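Local coordinates for protein putative amidohydrolase/peptidase (PDB 4WJB) that is a zinc-binding member of the peptidase M20 family and probably hydrolyses carbon-nitrogen bonds other than peptide bonds, at residues A65-R70 against V77-A82; V91-H96 against V133-W138; A199-I204 against H371-V376. One frame throughout, in Å; residues are numbered along the deposited sequence.

Interaction 1: residues A65-R70 against V77-A82; sequences AGCTVR and VFARRA. With EDO (1,2-ethanediol), chain I.
With chi1 at 68°, CG of R70 sits between its backbone N and carbonyl carbon, and the chain, extended from CG to NE, carries the guanidinium over F78, whose CG lies anti to its carbonyl carbon (chi1 -55°). The two belong to the antiparallel beta hairpin of strands 68-71 and 77-81. The guanidinium lies flat on F78, the planes 9° apart, with CZ of R70 3.5 Å from CB of F78; C2 of a bound ethanediol lies over the other guanidinium face, toward the rim. R80 occupies the same face of the hairpin, and its NE comes within 3.6 Å of R70 NH1. These like charges are bridged by D134 on the next strand, which forms salt bridges to both arginines. Paired backbone bonds link T68 with R80 and R70 with F78, the straightest being F78 N to R70 O at 2.9 Å. On the face of V69 and A79, V69 CG1 meets V77 CG1 and CG2 meets A79 CB, and V69 touches V59 of helix 49-64. A Schellman motif with G66 as its C-prime residue ends that helix; just after it, C67 CB lies 3.9 Å from A79 CB. The ethanediol O1 lies in the plane of the R80 guanidinium, at its edge, 2.6 Å from R80 NH2.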
loop_
_atom_site.group_PDB
_atom_site.type_symbol
_atom_site.label_atom_id
_atom_site.label_comp_id
_atom_site.label_asym_id
_atom_site.label_seq_id
_atom_site.Cartn_x
_atom_site.Cartn_y
_atom_site.Cartn_z
ATOM N N ALA A 65 40.112 37.326 -8.894
ATOM C CA ALA A 65 41.023 36.331 -9.448
ATOM C C ALA A 65 41.282 36.567 -10.939
ATOM O O ALA A 65 41.827 35.703 -11.629
ATOM C CB ALA A 65 40.478 34.930 -9.218
ATOM N N GLY A 66 40.873 37.731 -11.432
ATOM C CA GLY A 66 41.201 38.148 -12.784
ATOM C C GLY A 66 40.281 37.652 -13.885
ATOM O O GLY A 66 40.595 37.798 -15.066
ATOM N N CYS A 67 39.145 37.071 -13.512
ATOM C CA CYS A 67 38.189 36.582 -14.505
ATOM C C CYS A 67 37.297 37.688 -15.058
ATOM O O CYS A 67 36.985 38.653 -14.367
ATOM C CB CYS A 67 37.303 35.487 -13.911
ATOM S SG CYS A 67 38.184 33.997 -13.436
ATOM N N THR A 68 36.877 37.526 -16.307
ATOM C CA THR A 68 35.832 38.363 -16.872
ATOM C C THR A 68 34.485 37.659 -16.708
ATOM O O THR A 68 34.289 36.551 -17.211
ATOM C CB THR A 68 36.080 38.664 -18.359
ATOM O OG1 THR A 68 37.327 39.356 -18.510
ATOM C CG2 THR A 68 34.954 39.528 -18.919
ATOM N N VAL A 69 33.563 38.302 -16.001
ATOM C CA VAL A 69 32.264 37.702 -15.714
ATOM C C VAL A 69 31.203 38.158 -16.715
ATOM O O VAL A 69 31.100 39.341 -17.024
ATOM C CB VAL A 69 31.802 38.046 -14.275
ATOM C CG1 VAL A 69 30.331 37.713 -14.078
ATOM C CG2 VAL A 69 32.663 37.305 -13.257
ATOM N N ARG A 70 30.438 37.205 -17.238
ATOM C CA ARG A 70 29.293 37.520 -18.083
ATOM C C ARG A 70 28.075 36.774 -17.551
ATOM O O ARG A 70 28.215 35.765 -16.857
ATOM C CB ARG A 70 29.565 37.153 -19.546
ATOM C CG ARG A 70 29.671 35.664 -19.809
ATOM C CD ARG A 70 30.114 35.373 -21.243
ATOM N NE ARG A 70 30.047 33.947 -21.553
ATOM C CZ ARG A 70 31.008 33.070 -21.275
ATOM N NH1 ARG A 70 32.125 33.469 -20.674
ATOM N NH2 ARG A 70 30.854 31.790 -21.596
ATOM N N VAL A 77 25.825 32.330 -14.711
ATOM C CA VAL A 77 26.978 33.187 -14.482
ATOM C C VAL A 77 28.233 32.481 -14.961
ATOM O O VAL A 77 28.504 31.354 -14.549
ATOM C CB VAL A 77 27.117 33.557 -12.991
ATOM C CG1 VAL A 77 28.277 34.518 -12.780
ATOM C CG2 VAL A 77 25.815 34.166 -12.480
ATOM N N PHE A 78 28.993 33.146 -15.832
ATOM C CA PHE A 78 30.228 32.582 -16.374
ATOM C C PHE A 78 31.414 33.464 -16.013
ATOM O O PHE A 78 31.463 34.628 -16.400
ATOM C CB PHE A 78 30.161 32.441 -17.902
ATOM C CG PHE A 78 28.994 31.643 -18.396
ATOM C CD1 PHE A 78 27.770 32.252 -18.623
ATOM C CD2 PHE A 78 29.124 30.286 -18.653
ATOM C CE1 PHE A 78 26.690 31.522 -19.090
ATOM C CE2 PHE A 78 28.048 29.550 -19.115
ATOM C CZ PHE A 78 26.828 30.171 -19.333
ATOM N N ALA A 79 32.366 32.908 -15.272
ATOM C CA ALA A 79 33.602 33.616 -14.963
ATOM C C ALA A 79 34.707 33.089 -15.860
ATOM O O ALA A 79 35.087 31.928 -15.748
ATOM C CB ALA A 79 33.971 33.439 -13.506
ATOM N N ARG A 80 35.236 33.930 -16.743
ATOM C CA ARG A 80 36.205 33.437 -17.711
ATOM C C ARG A 80 37.641 33.807 -17.371
ATOM O O ARG A 80 37.977 34.983 -17.251
ATOM C CB ARG A 80 35.878 33.947 -19.117
ATOM C CG ARG A 80 36.968 33.617 -20.139
ATOM C CD ARG A 80 36.467 33.738 -21.571
ATOM N NE ARG A 80 35.463 32.720 -21.880
ATOM C CZ ARG A 80 35.075 32.404 -23.111
ATOM N NH1 ARG A 80 35.614 33.018 -24.162
ATOM N NH2 ARG A 80 34.159 31.463 -23.296
ATOM N N ARG A 81 38.479 32.786 -17.231
ATOM C CA ARG A 81 39.917 32.978 -17.131
ATOM C C ARG A 81 40.495 32.950 -18.542
ATOM O O ARG A 81 40.355 31.951 -19.250
ATOM C CB ARG A 81 40.561 31.893 -16.257
ATOM C CG ARG A 81 42.034 32.144 -15.959
ATOM C CD ARG A 81 42.667 30.993 -15.176
ATOM N NE ARG A 81 44.013 31.335 -14.717
ATOM C CZ ARG A 81 45.132 31.082 -15.393
ATOM N NH1 ARG A 81 45.082 30.476 -16.574
ATOM N NH2 ARG A 81 46.307 31.442 -14.885
ATOM N N ALA A 82 41.129 34.049 -18.951
ATOM C CA ALA A 82 41.625 34.196 -20.317
ATOM C C ALA A 82 42.524 33.036 -20.751
ATOM O O ALA A 82 43.211 32.424 -19.934
ATOM C CB ALA A 82 42.373 35.520 -20.467
HETATM C C1 EDO I . 32.143 31.659 -26.192
HETATM O O1 EDO I . 33.486 31.323 -25.821
HETATM C C2 EDO I . 31.661 32.864 -25.393
HETATM O O2 EDO I . 30.264 33.053 -25.646
HETATM O O HOH W 1 41.780 36.001 -16.858
HETATM O O HOH W 2 39.151 36.999 -18.876
#

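Interaction 2: residues V91-H96 against V133-W138; sequences VMTGSH and VDVVIW. With ZN (zinc ion), chain E; EDO (1,2-ethanediol), chain J.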
loop_
_atom_site.group_PDB
_atom_site.type_symbol
_atom_site.label_atom_id
_atom_site.label_comp_id
_atom_site.label_asym_id
_atom_site.label_seq_id
_atom_site.Cartn_x
_atom_site.Cartn_y
_atom_site.Cartn_z
ATOM N N VAL A 91 37.076 25.625 -22.146
ATOM C CA VAL A 91 36.817 24.532 -21.228
ATOM C C VAL A 91 35.955 25.101 -20.111
ATOM O O VAL A 91 36.275 26.152 -19.554
ATOM C CB VAL A 91 38.111 23.920 -20.663
ATOM C CG1 VAL A 91 37.781 22.878 -19.587
ATOM C CG2 VAL A 91 38.918 23.287 -21.787
ATOM N N MET A 92 34.855 24.423 -19.800
ATOM C CA MET A 92 33.896 24.929 -18.823
ATOM C C MET A 92 33.813 23.994 -17.625
ATOM O O MET A 92 33.899 22.780 -17.771
ATOM C CB MET A 92 32.509 25.102 -19.461
ATOM C CG MET A 92 31.419 25.598 -18.497
ATOM S SD MET A 92 29.876 26.102 -19.310
ATOM C CE MET A 92 29.433 24.594 -20.180
ATOM N N THR A 93 33.668 24.566 -16.437
ATOM C CA THR A 93 33.457 23.767 -15.244
ATOM C C THR A 93 32.580 24.536 -14.276
ATOM O O THR A 93 32.565 25.760 -14.278
ATOM C CB THR A 93 34.788 23.373 -14.562
ATOM O OG1 THR A 93 34.529 22.432 -13.513
ATOM C CG2 THR A 93 35.501 24.592 -13.989
ATOM N N GLY A 94 31.822 23.819 -13.461
ATOM C CA GLY A 94 30.967 24.482 -12.503
ATOM C C GLY A 94 29.757 23.645 -12.172
ATOM O O GLY A 94 29.675 22.469 -12.534
ATOM N N SER A 95 28.805 24.266 -11.494
ATOM C CA SER A 95 27.673 23.540 -10.952
ATOM C C SER A 95 26.610 24.554 -10.563
ATOM O O SER A 95 26.495 25.608 -11.191
ATOM C CB SER A 95 28.117 22.689 -9.758
ATOM O OG SER A 95 27.108 21.790 -9.337
ATOM N N HIS A 96 25.842 24.248 -9.528
ATOM C CA HIS A 96 24.789 25.150 -9.082
ATOM C C HIS A 96 25.062 25.653 -7.675
ATOM O O HIS A 96 25.711 24.977 -6.886
ATOM C CB HIS A 96 23.434 24.451 -9.137
ATOM C CG HIS A 96 23.363 23.189 -8.329
ATOM N ND1 HIS A 96 22.768 23.131 -7.086
ATOM C CD2 HIS A 96 23.788 21.929 -8.599
ATOM C CE1 HIS A 96 22.842 21.896 -6.619
ATOM N NE2 HIS A 96 23.453 21.145 -7.519
ATOM N N VAL A 133 39.121 29.333 -19.803
ATOM C CA VAL A 133 38.376 28.473 -18.894
ATOM C C VAL A 133 37.180 29.225 -18.318
ATOM O O VAL A 133 37.345 30.299 -17.746
ATOM C CB VAL A 133 39.275 27.974 -17.742
ATOM C CG1 VAL A 133 38.477 27.102 -16.774
ATOM C CG2 VAL A 133 40.479 27.230 -18.295
ATOM N N ASP A 134 35.978 28.673 -18.481
ATOM C CA ASP A 134 34.776 29.259 -17.892
ATOM C C ASP A 134 34.402 28.529 -16.612
ATOM O O ASP A 134 34.320 27.313 -16.611
ATOM C CB ASP A 134 33.589 29.189 -18.860
ATOM C CG ASP A 134 33.645 30.242 -19.944
ATOM O OD1 ASP A 134 34.255 31.309 -19.718
ATOM O OD2 ASP A 134 33.070 29.997 -21.026
ATOM N N VAL A 135 34.182 29.268 -15.527
ATOM C CA VAL A 135 33.585 28.685 -14.325
ATOM C C VAL A 135 32.141 29.159 -14.255
ATOM O O VAL A 135 31.883 30.363 -14.289
ATOM C CB VAL A 135 34.345 29.071 -13.035
ATOM C CG1 VAL A 135 33.696 28.411 -11.821
ATOM C CG2 VAL A 135 35.815 28.665 -13.142
ATOM N N VAL A 136 31.200 28.217 -14.180
ATOM C CA VAL A 136 29.787 28.548 -14.357
ATOM C C VAL A 136 28.918 28.241 -13.132
ATOM O O VAL A 136 29.096 27.223 -12.463
ATOM C CB VAL A 136 29.184 27.795 -15.580
ATOM C CG1 VAL A 136 29.314 26.287 -15.405
ATOM C CG2 VAL A 136 27.722 28.177 -15.798
ATOM N N ILE A 137 27.991 29.145 -12.839
ATOM C CA ILE A 137 26.869 28.842 -11.968
ATOM C C ILE A 137 25.604 28.714 -12.807
ATOM O O ILE A 137 25.187 29.675 -13.464
ATOM C CB ILE A 137 26.642 29.921 -10.908
ATOM C CG1 ILE A 137 27.868 30.058 -10.008
ATOM C CG2 ILE A 137 25.407 29.578 -10.076
ATOM C CD1 ILE A 137 27.711 31.129 -8.945
ATOM N N TRP A 138 25.003 27.529 -12.787
ATOM C CA TRP A 138 23.726 27.298 -13.459
ATOM C C TRP A 138 22.559 27.717 -12.566
ATOM O O TRP A 138 22.514 27.366 -11.389
ATOM C CB TRP A 138 23.566 25.826 -13.846
ATOM C CG TRP A 138 24.620 25.292 -14.777
ATOM C CD1 TRP A 138 25.571 24.357 -14.482
ATOM C CD2 TRP A 138 24.814 25.641 -16.154
ATOM N NE1 TRP A 138 26.347 24.105 -15.584
ATOM C CE2 TRP A 138 25.908 24.884 -16.624
ATOM C CE3 TRP A 138 24.176 26.525 -17.033
ATOM C CZ2 TRP A 138 26.377 24.979 -17.935
ATOM C CZ3 TRP A 138 24.643 26.620 -18.339
ATOM C CH2 TRP A 138 25.733 25.850 -18.775
HETATM ZN ZN ZN E . 23.610 19.100 -7.045
HETATM C C1 EDO J . 29.849 21.368 -16.219
HETATM O O1 EDO J . 29.937 22.753 -16.559
HETATM C C2 EDO J . 28.382 21.022 -16.006
HETATM O O2 EDO J . 27.867 21.815 -14.933
HETATM O O HOH W 3 23.438 18.673 -9.103
#
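The zinc site begins at the C-terminal end of this strand pair, where H96 NE2 binds the metal at 2.1 Å. D107 and H203 supply the other protein ligands, and a water completes the set. With chi1 at 57°, CG of H96 lies between the backbone N and the carbonyl carbon, and the imidazole leads away from the neighbouring strand; D98 O accepts from its ND1. Five backbone bonds run in alternation between the strands: V91 O, T93 O and S95 O accept from D134, V136 and W138, while D134 O and V136 O accept from T93 N and S95 N. The S95 N to V136 O bond is the longest, 3.1 Å. Strand 91-96, helix 109-124 and strand 133-138 form a beta-alpha-beta unit, and the helix packs against S95, V135 and I137. G94 has a phi of 152°, and its CA comes within 3.3 Å of V136 O; a CB here would run into V136 O and the preceding carbonyl oxygen. On the face that carries M92, D134 and W138, M92 approaches the indole from the opposite direction. Its CE lies at the ring edge, 3.8 Å from W138 CZ2, and SD is oblique to the six-membered ring in a Met-aromatic contact. V136 CG2, from the same strand, sits over the centre of one indole face. W138 NE1 donates to O2 of an ethanediol, 2.8 Å away and in the ring plane. On the opposite face of the sheet, T93 and V135 lie side by side, with T93 CG2 4.2 Å from V135 CG2.

Interaction 3: residues A199-I204 against H371-V376; sequences AYELHI and HDACYV. With ZN (zinc ion), chain E; EDO (1,2-ethanediol), chain J; EDO (1,2-ethanediol), chain K.
Strand 199-204 and the short helix 372-376 run nearly antiparallel, at 166°, with their axes 8.9 Å apart at closest approach. A199, E201 and H203 alternate along the strand with their CB atoms directed toward the helix and the H371 loop before it. E201 holds CG anti to the backbone N and stays extended, carrying its carboxylate to the first turn of the helix. There OE2 accepts from A373 N at 3.0 Å, a bent bond of 131° that meets the oxygen nearly along its C-O axis. The A373 methyl is also close, CB to E201 OE2 3.2 Å. The other oxygen, OE1, is gripped by S95 OG and by a water. That water also donates to D372 OD2 and accepts from D372 N, so it links two acidic side chains whose nearest oxygens, E201 OE1 and D372 OD2, are 4.5 Å apart. At the metal end, H203 NE2 binds the zinc ion at 2.2 Å, beside H96 and D107. Its ND1 donates to I204 O at 2.8 Å, in the ring plane and on a carbonyl lone pair, which fixes the rotation of the imidazole. H371 brings its ring edge to the H203 face, the planes 52° apart, with CE1 over the ring centre. H371 ND1 is hydrogen-bonded to the zinc-bound water, making it a second-shell residue of the M20 metal site. Further from the metal, A199 CB meets V376 CG1 at 3.9 Å. Strand 199-204 is flanked by strands 91-96 and 382-387, Y200 turns away toward helix 345-357, and helix 151-157 packs against D372, Y375 and V376.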
loop_
_atom_site.group_PDB
_atom_site.type_symbol
_atom_site.label_atom_id
_atom_site.label_comp_id
_atom_site.label_asym_id
_atom_site.label_seq_id
_atom_site.Cartn_x
_atom_site.Cartn_y
_atom_site.Cartn_z
ATOM N N ALA A 199 33.552 20.047 -21.006
ATOM C CA ALA A 199 32.927 20.473 -19.764
ATOM C C ALA A 199 33.153 19.437 -18.675
ATOM O O ALA A 199 33.128 18.237 -18.932
ATOM C CB ALA A 199 31.440 20.721 -19.966
ATOM N N TYR A 200 33.384 19.916 -17.460
ATOM C CA TYR A 200 33.570 19.048 -16.306
ATOM C C TYR A 200 32.776 19.564 -15.124
ATOM O O TYR A 200 32.829 20.749 -14.829
ATOM C CB TYR A 200 35.045 18.965 -15.927
ATOM C CG TYR A 200 35.919 18.336 -16.977
ATOM C CD1 TYR A 200 36.032 16.958 -17.071
ATOM C CD2 TYR A 200 36.642 19.120 -17.868
ATOM C CE1 TYR A 200 36.836 16.371 -18.030
ATOM C CE2 TYR A 200 37.452 18.542 -18.828
ATOM C CZ TYR A 200 37.546 17.175 -18.906
ATOM O OH TYR A 200 38.345 16.602 -19.862
ATOM N N GLU A 201 32.050 18.681 -14.441
ATOM C CA GLU A 201 31.367 19.065 -13.209
ATOM C C GLU A 201 31.832 18.204 -12.039
ATOM O O GLU A 201 31.759 16.976 -12.078
ATOM C CB GLU A 201 29.839 18.968 -13.358
ATOM C CG GLU A 201 29.095 19.350 -12.077
ATOM C CD GLU A 201 27.600 19.554 -12.276
ATOM O OE1 GLU A 201 26.901 19.837 -11.277
ATOM O OE2 GLU A 201 27.122 19.439 -13.420
ATOM N N LEU A 202 32.317 18.871 -11.001
ATOM C CA LEU A 202 32.710 18.230 -9.754
ATOM C C LEU A 202 31.516 18.225 -8.798
ATOM O O LEU A 202 30.888 19.256 -8.613
ATOM C CB LEU A 202 33.905 18.978 -9.153
ATOM C CG LEU A 202 34.406 18.627 -7.757
ATOM C CD1 LEU A 202 34.933 17.200 -7.711
ATOM C CD2 LEU A 202 35.478 19.623 -7.334
ATOM N N HIS A 203 31.187 17.074 -8.209
ATOM C CA HIS A 203 29.982 16.964 -7.383
ATOM C C HIS A 203 30.136 15.830 -6.365
ATOM O O HIS A 203 30.816 14.835 -6.624
ATOM C CB HIS A 203 28.743 16.725 -8.274
ATOM C CG HIS A 203 27.436 17.167 -7.670
ATOM N ND1 HIS A 203 26.792 16.455 -6.676
ATOM C CD2 HIS A 203 26.631 18.221 -7.952
ATOM C CE1 HIS A 203 25.663 17.066 -6.358
ATOM N NE2 HIS A 203 25.539 18.142 -7.117
ATOM N N ILE A 204 29.519 15.980 -5.199
ATOM C CA ILE A 204 29.485 14.886 -4.242
ATOM C C ILE A 204 28.629 13.762 -4.817
ATOM O O ILE A 204 27.735 14.010 -5.635
ATOM C CB ILE A 204 28.928 15.324 -2.880
ATOM C CG1 ILE A 204 27.465 15.747 -3.017
ATOM C CG2 ILE A 204 29.770 16.457 -2.305
ATOM C CD1 ILE A 204 26.752 15.917 -1.694
ATOM N N HIS A 371 22.191 15.821 -12.971
ATOM C CA HIS A 371 22.995 17.015 -12.723
ATOM C C HIS A 371 22.948 17.892 -13.961
ATOM O O HIS A 371 22.551 17.429 -15.029
ATOM C CB HIS A 371 24.447 16.653 -12.377
ATOM C CG HIS A 371 24.575 15.721 -11.210
ATOM N ND1 HIS A 371 24.427 16.138 -9.903
ATOM C CD2 HIS A 371 24.831 14.392 -11.152
ATOM C CE1 HIS A 371 24.584 15.105 -9.093
ATOM N NE2 HIS A 371 24.835 14.035 -9.826
ATOM N N ASP A 372 23.359 19.150 -13.820
ATOM C CA ASP A 372 23.434 20.054 -14.966
ATOM C C ASP A 372 24.274 19.444 -16.085
ATOM O O ASP A 372 23.939 19.581 -17.262
ATOM C CB ASP A 372 24.015 21.407 -14.550
ATOM C CG ASP A 372 23.098 22.173 -13.617
ATOM O OD1 ASP A 372 21.927 22.399 -13.978
ATOM O OD2 ASP A 372 23.542 22.536 -12.507
ATOM N N ALA A 373 25.345 18.747 -15.710
ATOM C CA ALA A 373 26.263 18.164 -16.684
ATOM C C ALA A 373 25.589 17.145 -17.594
ATOM O O ALA A 373 26.032 16.938 -18.723
ATOM C CB ALA A 373 27.456 17.521 -15.977
ATOM N N CYS A 374 24.529 16.508 -17.101
ATOM C CA CYS A 374 23.799 15.516 -17.886
ATOM C C CYS A 374 23.184 16.146 -19.138
ATOM O O CYS A 374 23.107 15.509 -20.189
ATOM C CB CYS A 374 22.713 14.847 -17.037
ATOM S SG CYS A 374 23.375 13.859 -15.668
ATOM N N TYR A 375 22.752 17.397 -19.013
ATOM C CA TYR A 375 22.192 18.133 -20.138
ATOM C C TYR A 375 23.310 18.753 -20.987
ATOM O O TYR A 375 23.244 18.750 -22.214
ATOM C CB TYR A 375 21.225 19.224 -19.650
ATOM C CG TYR A 375 19.865 18.716 -19.180
ATOM C CD1 TYR A 375 19.450 17.418 -19.447
ATOM C CD2 TYR A 375 19.000 19.547 -18.473
ATOM C CE1 TYR A 375 18.205 16.958 -19.020
ATOM C CE2 TYR A 375 17.759 19.102 -18.043
ATOM C CZ TYR A 375 17.366 17.807 -18.321
ATOM O OH TYR A 375 16.136 17.361 -17.895
ATOM N N VAL A 376 24.339 19.268 -20.325
ATOM C CA VAL A 376 25.450 19.914 -21.026
ATOM C C VAL A 376 26.149 18.900 -21.929
ATOM O O VAL A 376 26.706 19.255 -22.964
ATOM C CB VAL A 376 26.441 20.548 -20.029
ATOM C CG1 VAL A 376 27.627 21.218 -20.755
ATOM C CG2 VAL A 376 25.710 21.564 -19.167
HETATM ZN ZN ZN E . 23.610 19.100 -7.045
HETATM C C1 EDO J . 29.849 21.368 -16.219
HETATM O O1 EDO J . 29.937 22.753 -16.559
HETATM C C2 EDO J . 28.382 21.022 -16.006
HETATM O O2 EDO J . 27.867 21.815 -14.933
HETATM C C1 EDO K . 38.672 16.531 -24.882
HETATM O O1 EDO K . 37.565 16.317 -25.761
HETATM C C2 EDO K . 38.210 16.342 -23.443
HETATM O O2 EDO K . 39.058 17.105 -22.578
HETATM O O HOH W 4 24.257 20.208 -11.207
HETATM O O HOH W 3 23.438 18.673 -9.103
#

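Overall arrangement
From the N terminus, interaction 1 comes first: helix 49-64 ends, and the hairpin closes a loop of six residues. Interaction 2 then closes 36 residues around helix 109-124, and interaction 3 closes 166 residues, bringing helix 372-376 back to strand 199-204. The three follow in series; none nests in or crosses another. In space they are joined side by side: strand 77-81 bonds through A79 and R81 to strand 133-138, and strand 91-96 bonds to strand 198-204, with T93 and S95 reaching Y200 and E201. Interactions 2 and 3 converge on the zinc ion, each giving one histidine, while interaction 1 forms the hairpin at the sheet's margin, further from the metal.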